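Long-range contact in 43.8 kDa insecticidal crystal protein (Bacillus thuringiensis, PDB 4JP0), which forms one component of a binary insecticidal toxin active on western corn rootworm, its partner being needed for maximal toxicity: residues I40-I52 against I59-N71. Residues are numbered along the deposited sequence; the frame is centred on the assembly and turned at random.
Sequences IDDYNLKWFLFPI and ITSYAANNCKVWN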
loop_
_atom_site.group_PDB
_atom_site.type_symbol
_atom_site.label_atom_id
_atom_site.label_comp_id
_atom_site.label_asym_id
_atom_site.label_seq_id
_atom_site.Cartn_x
_atom_site.Cartn_y
_atom_site.Cartn_z
ATOM N N ILE A 40 30.873 -25.542 -0.652
ATOM C CA ILE A 40 30.216 -24.210 -0.655
ATOM C C ILE A 40 29.046 -24.135 -1.620
ATOM O O ILE A 40 28.095 -23.371 -1.398
ATOM C CB ILE A 40 31.210 -23.052 -0.916
ATOM C CG1 ILE A 40 30.610 -21.724 -0.466
ATOM C CG2 ILE A 40 31.618 -23.003 -2.403
ATOM C CD1 ILE A 40 30.455 -21.576 1.038
ATOM N N ASP A 41 29.108 -24.920 -2.693
ATOM C CA ASP A 41 28.022 -24.902 -3.668
ATOM C C ASP A 41 26.696 -25.475 -3.139
ATOM O O ASP A 41 25.675 -25.335 -3.779
ATOM C CB ASP A 41 28.458 -25.604 -4.955
ATOM C CG ASP A 41 29.481 -24.797 -5.735
ATOM O OD1 ASP A 41 30.165 -25.393 -6.598
ATOM O OD2 ASP A 41 29.676 -23.571 -5.560
ATOM N N ASP A 42 26.703 -26.096 -1.971
ATOM C CA ASP A 42 25.458 -26.592 -1.344
ATOM C C ASP A 42 24.848 -25.571 -0.376
ATOM O O ASP A 42 23.857 -25.851 0.329
ATOM C CB ASP A 42 25.738 -27.873 -0.569
ATOM C CG ASP A 42 26.212 -29.007 -1.464
ATOM O OD1 ASP A 42 25.683 -29.184 -2.573
ATOM O OD2 ASP A 42 27.101 -29.789 -1.117
ATOM N N TYR A 43 25.440 -24.391 -0.326
ATOM C CA TYR A 43 24.910 -23.348 0.557
ATOM C C TYR A 43 24.508 -22.118 -0.229
ATOM O O TYR A 43 25.015 -21.881 -1.324
ATOM C CB TYR A 43 25.979 -22.895 1.536
ATOM C CG TYR A 43 26.348 -23.949 2.543
ATOM C CD1 TYR A 43 27.189 -25.000 2.192
ATOM C CD2 TYR A 43 25.810 -23.927 3.834
ATOM C CE1 TYR A 43 27.530 -25.991 3.112
ATOM C CE2 TYR A 43 26.152 -24.935 4.780
ATOM C CZ TYR A 43 27.018 -25.950 4.400
ATOM O OH TYR A 43 27.369 -26.947 5.295
ATOM N N ASN A 44 23.644 -21.310 0.370
ATOM C CA ASN A 44 23.341 -19.997 -0.151
ATOM C C ASN A 44 24.064 -18.941 0.679
ATOM O O ASN A 44 23.943 -18.962 1.901
ATOM C CB ASN A 44 21.847 -19.688 -0.030
ATOM C CG ASN A 44 21.547 -18.245 -0.376
ATOM O OD1 ASN A 44 21.923 -17.791 -1.438
ATOM N ND2 ASN A 44 20.941 -17.486 0.567
ATOM N N LEU A 45 24.779 -18.023 0.026
ATOM C CA LEU A 45 25.413 -16.893 0.720
ATOM C C LEU A 45 24.794 -15.548 0.349
ATOM O O LEU A 45 25.329 -14.506 0.740
ATOM C CB LEU A 45 26.907 -16.799 0.347
ATOM C CG LEU A 45 27.758 -18.064 0.405
ATOM C CD1 LEU A 45 29.238 -17.792 0.101
ATOM C CD2 LEU A 45 27.602 -18.689 1.748
ATOM N N LYS A 46 23.666 -15.563 -0.371
ATOM C CA LYS A 46 23.117 -14.337 -0.963
ATOM C C LYS A 46 21.917 -13.880 -0.185
ATOM O O LYS A 46 20.996 -14.660 0.001
ATOM C CB LYS A 46 22.701 -14.565 -2.419
ATOM C CG LYS A 46 23.892 -14.776 -3.372
ATOM C CD LYS A 46 23.431 -14.945 -4.815
ATOM C CE LYS A 46 24.603 -15.326 -5.723
ATOM N NZ LYS A 46 24.227 -15.276 -7.174
ATOM N N TRP A 47 21.937 -12.603 0.201
ATOM C CA TRP A 47 20.907 -12.029 1.050
ATOM C C TRP A 47 20.344 -10.747 0.419
ATOM O O TRP A 47 21.091 -9.975 -0.207
ATOM C CB TRP A 47 21.474 -11.730 2.461
ATOM C CG TRP A 47 22.113 -12.907 3.006
ATOM C CD1 TRP A 47 23.459 -13.123 3.162
ATOM C CD2 TRP A 47 21.458 -14.096 3.427
ATOM N NE1 TRP A 47 23.666 -14.383 3.667
ATOM C CE2 TRP A 47 22.455 -15.013 3.806
ATOM C CE3 TRP A 47 20.105 -14.504 3.485
ATOM C CZ2 TRP A 47 22.152 -16.321 4.254
ATOM C CZ3 TRP A 47 19.802 -15.801 3.946
ATOM C CH2 TRP A 47 20.830 -16.676 4.336
ATOM N N PHE A 48 19.030 -10.555 0.547
ATOM C CA PHE A 48 18.384 -9.342 0.016
ATOM C C PHE A 48 17.765 -8.583 1.160
ATOM O O PHE A 48 17.020 -9.166 1.982
ATOM C CB PHE A 48 17.306 -9.713 -1.018
ATOM C CG PHE A 48 16.945 -8.596 -1.938
ATOM C CD1 PHE A 48 17.510 -8.531 -3.206
ATOM C CD2 PHE A 48 16.025 -7.617 -1.555
ATOM C CE1 PHE A 48 17.187 -7.502 -4.073
ATOM C CE2 PHE A 48 15.702 -6.570 -2.426
ATOM C CZ PHE A 48 16.284 -6.521 -3.686
ATOM N N LEU A 49 18.104 -7.304 1.267
ATOM C CA LEU A 49 17.576 -6.488 2.339
ATOM C C LEU A 49 16.321 -5.780 1.873
ATOM O O LEU A 49 16.325 -5.174 0.814
ATOM C CB LEU A 49 18.579 -5.404 2.708
ATOM C CG LEU A 49 19.943 -5.835 3.208
ATOM C CD1 LEU A 49 20.709 -4.589 3.686
ATOM C CD2 LEU A 49 19.766 -6.841 4.332
ATOM N N PHE A 50 15.238 -5.903 2.627
ATOM C CA PHE A 50 14.040 -5.061 2.363
ATOM C C PHE A 50 13.857 -4.069 3.507
ATOM O O PHE A 50 14.010 -4.431 4.682
ATOM C CB PHE A 50 12.799 -5.914 2.245
ATOM C CG PHE A 50 12.744 -6.736 0.963
ATOM C CD1 PHE A 50 12.867 -8.102 0.995
ATOM C CD2 PHE A 50 12.566 -6.123 -0.259
ATOM C CE1 PHE A 50 12.765 -8.861 -0.156
ATOM C CE2 PHE A 50 12.497 -6.882 -1.431
ATOM C CZ PHE A 50 12.585 -8.252 -1.367
ATOM N N PRO A 51 13.537 -2.822 3.186
ATOM C CA PRO A 51 13.366 -1.807 4.215
ATOM C C PRO A 51 11.930 -1.841 4.756
ATOM O O PRO A 51 10.982 -2.089 4.001
ATOM C CB PRO A 51 13.627 -0.500 3.449
ATOM C CG PRO A 51 13.013 -0.787 2.051
ATOM C CD PRO A 51 13.251 -2.293 1.830
ATOM N N ILE A 52 11.802 -1.594 6.062
ATOM C CA ILE A 52 10.504 -1.467 6.705
ATOM C C ILE A 52 10.496 -0.209 7.545
ATOM O O ILE A 52 11.481 0.560 7.577
ATOM C CB ILE A 52 10.165 -2.730 7.536
ATOM C CG1 ILE A 52 11.224 -3.004 8.616
ATOM C CG2 ILE A 52 9.986 -3.953 6.608
ATOM C CD1 ILE A 52 10.818 -4.175 9.562
ATOM N N ILE A 59 15.889 -9.360 6.441
ATOM C CA ILE A 59 17.000 -9.967 5.686
ATOM C C ILE A 59 16.492 -11.286 5.060
ATOM O O ILE A 59 16.136 -12.266 5.787
ATOM C CB ILE A 59 18.177 -10.237 6.634
ATOM C CG1 ILE A 59 18.588 -8.933 7.359
ATOM C CG2 ILE A 59 19.338 -10.914 5.844
ATOM C CD1 ILE A 59 19.776 -9.104 8.393
ATOM N N THR A 60 16.481 -11.318 3.727
ATOM C CA THR A 60 15.804 -12.387 2.996
ATOM C C THR A 60 16.756 -13.279 2.268
ATOM O O THR A 60 17.672 -12.789 1.607
ATOM C CB THR A 60 14.888 -11.758 1.946
ATOM O OG1 THR A 60 13.994 -10.832 2.601
ATOM C CG2 THR A 60 14.000 -12.825 1.250
ATOM N N SER A 61 16.553 -14.582 2.390
ATOM C CA SER A 61 17.400 -15.524 1.651
ATOM C C SER A 61 17.088 -15.319 0.154
ATOM O O SER A 61 15.942 -15.502 -0.312
ATOM C CB SER A 61 17.085 -16.950 2.085
ATOM O OG SER A 61 18.060 -17.825 1.563
ATOM N N TYR A 62 18.108 -14.976 -0.616
ATOM C CA TYR A 62 17.839 -14.569 -1.993
ATOM C C TYR A 62 17.654 -15.743 -2.924
ATOM O O TYR A 62 18.616 -16.377 -3.313
ATOM C CB TYR A 62 18.938 -13.624 -2.502
ATOM C CG TYR A 62 18.693 -13.106 -3.908
ATOM C CD1 TYR A 62 17.729 -12.142 -4.149
ATOM C CD2 TYR A 62 19.412 -13.603 -4.988
ATOM C CE1 TYR A 62 17.505 -11.660 -5.440
ATOM C CE2 TYR A 62 19.204 -13.138 -6.257
ATOM C CZ TYR A 62 18.242 -12.187 -6.494
ATOM O OH TYR A 62 18.056 -11.691 -7.767
ATOM N N ALA A 63 16.396 -16.054 -3.247
ATOM C CA ALA A 63 16.063 -17.145 -4.162
ATOM C C ALA A 63 16.629 -18.468 -3.657
ATOM O O ALA A 63 17.068 -19.334 -4.448
ATOM C CB ALA A 63 16.590 -16.867 -5.551
ATOM N N ALA A 64 16.660 -18.597 -2.334
ATOM C CA ALA A 64 16.991 -19.863 -1.709
ATOM C C ALA A 64 16.063 -20.036 -0.509
ATOM O O ALA A 64 15.533 -19.045 -0.002
ATOM C CB ALA A 64 18.413 -19.881 -1.260
ATOM N N ASN A 65 15.893 -21.268 -0.050
ATOM C CA ASN A 65 15.003 -21.556 1.095
ATOM C C ASN A 65 13.636 -20.914 0.951
ATOM O O ASN A 65 13.063 -20.462 1.927
ATOM C CB ASN A 65 15.656 -21.084 2.417
ATOM C CG ASN A 65 17.138 -21.422 2.490
ATOM O OD1 ASN A 65 17.997 -20.543 2.347
ATOM N ND2 ASN A 65 17.440 -22.696 2.742
ATOM N N ASN A 66 13.103 -20.904 -0.269
ATOM C CA ASN A 66 11.781 -20.318 -0.520
ATOM C C ASN A 66 11.671 -18.853 -0.094
ATOM O O ASN A 66 10.570 -18.358 0.253
ATOM C CB ASN A 66 10.661 -21.197 0.117
ATOM C CG ASN A 66 9.324 -21.037 -0.574
ATOM O OD1 ASN A 66 9.248 -20.878 -1.799
ATOM N ND2 ASN A 66 8.254 -21.049 0.212
ATOM N N CYS A 67 12.803 -18.143 -0.143
ATOM C CA CYS A 67 12.837 -16.735 0.210
ATOM C C CYS A 67 12.325 -16.519 1.632
ATOM O O CYS A 67 11.647 -15.551 1.895
ATOM C CB CYS A 67 12.046 -15.878 -0.794
ATOM S SG CYS A 67 12.837 -15.879 -2.416
ATOM N N LYS A 68 12.597 -17.465 2.520
ATOM C CA LYS A 68 12.356 -17.240 3.942
ATOM C C LYS A 68 13.384 -16.185 4.441
ATOM O O LYS A 68 14.357 -15.849 3.747
ATOM C CB LYS A 68 12.480 -18.536 4.710
ATOM C CG LYS A 68 11.294 -19.522 4.469
ATOM C CD LYS A 68 11.584 -20.811 5.184
ATOM C CE LYS A 68 10.652 -21.947 4.718
ATOM N NZ LYS A 68 9.258 -21.786 5.164
ATOM N N VAL A 69 13.162 -15.650 5.636
ATOM C CA VAL A 69 13.946 -14.547 6.133
ATOM C C VAL A 69 14.611 -14.852 7.464
ATOM O O VAL A 69 14.181 -15.739 8.213
ATOM C CB VAL A 69 13.037 -13.293 6.336
ATOM C CG1 VAL A 69 12.251 -12.976 5.023
ATOM C CG2 VAL A 69 12.044 -13.527 7.458
ATOM N N TRP A 70 15.647 -14.093 7.792
ATOM C CA TRP A 70 16.328 -14.351 9.056
ATOM C C TRP A 70 15.339 -14.234 10.212
ATOM O O TRP A 70 14.543 -13.273 10.305
ATOM C CB TRP A 70 17.523 -13.416 9.267
ATOM C CG TRP A 70 18.752 -13.717 8.450
ATOM C CD1 TRP A 70 18.857 -14.463 7.293
ATOM C CD2 TRP A 70 20.049 -13.229 8.727
ATOM N NE1 TRP A 70 20.167 -14.446 6.843
ATOM C CE2 TRP A 70 20.913 -13.703 7.718
ATOM C CE3 TRP A 70 20.575 -12.437 9.745
ATOM C CZ2 TRP A 70 22.272 -13.414 7.707
ATOM C CZ3 TRP A 70 21.930 -12.144 9.720
ATOM C CH2 TRP A 70 22.750 -12.632 8.709
ATOM N N ASN A 71 15.440 -15.179 11.131
ATOM C CA ASN A 71 14.474 -15.322 12.169
ATOM C C ASN A 71 15.191 -15.779 13.416
ATOM O O ASN A 71 15.973 -16.703 13.367
ATOM C CB ASN A 71 13.472 -16.383 11.700
ATOM C CG ASN A 71 12.404 -16.708 12.728
ATOM O OD1 ASN A 71 11.347 -16.049 12.767
ATOM N ND2 ASN A 71 12.618 -17.784 13.510
#
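F48 and T60 face each other as a hydrogen-bonded pair of the antiparallel hairpin built from strands 43-52 and 56-61 of the ricin B-type, beta-trefoil lectin domain. The amide of F48 gives a bond to the carbonyl of T60 (F48 N to T60 O 2.8 Å); the amide of T60 returns one to F48 O. W47 with S61 and L49 with I59 are the flanking non-hydrogen-bonded pairs.

Beyond the W47-S61 pair, K46 O collects two donors from opposite faces of its carbonyl plane: Y62 N across the contact (3.0 Å to K46 O) and, from two residues earlier in the chain, N44 ND2 (2.9 Å to K46 O), which holds K46 O close to its own amide plane. N44 can serve here because its CG stands anti to the backbone N (chi1 171°); the same amide closes an Asx turn, OD1 accepting from K46 N, which comes from above the side-chain carbonyl plane and not along a lone pair, while A64 CB packs on N44 CG at 3.6 Å. S61 OG donates to N65 OD1 along a lone pair; N65 OD1 also hydrogen-bonds T21 OG1 and N65 ND2 bonds Y22 O, tying this buried corner to strand 18-22.

The indole of W47 lies between the N44 amide on one face and W70 on the other. W70 presents its edge in a T-shaped stack, planes at 77°, with its NE1 3.2 Å from W47 CZ3; W47 NE1 itself is bonded to A19 O. On the other side of the sheet, F48 CD1 meets Y62 CD1 rim to rim at 3.7 Å.

The N44 side-chain amide thus supplements the backbone pairing at K46, accepting from K46 N-H and donating to K46 C=O, and probably fixes the path of the chain there.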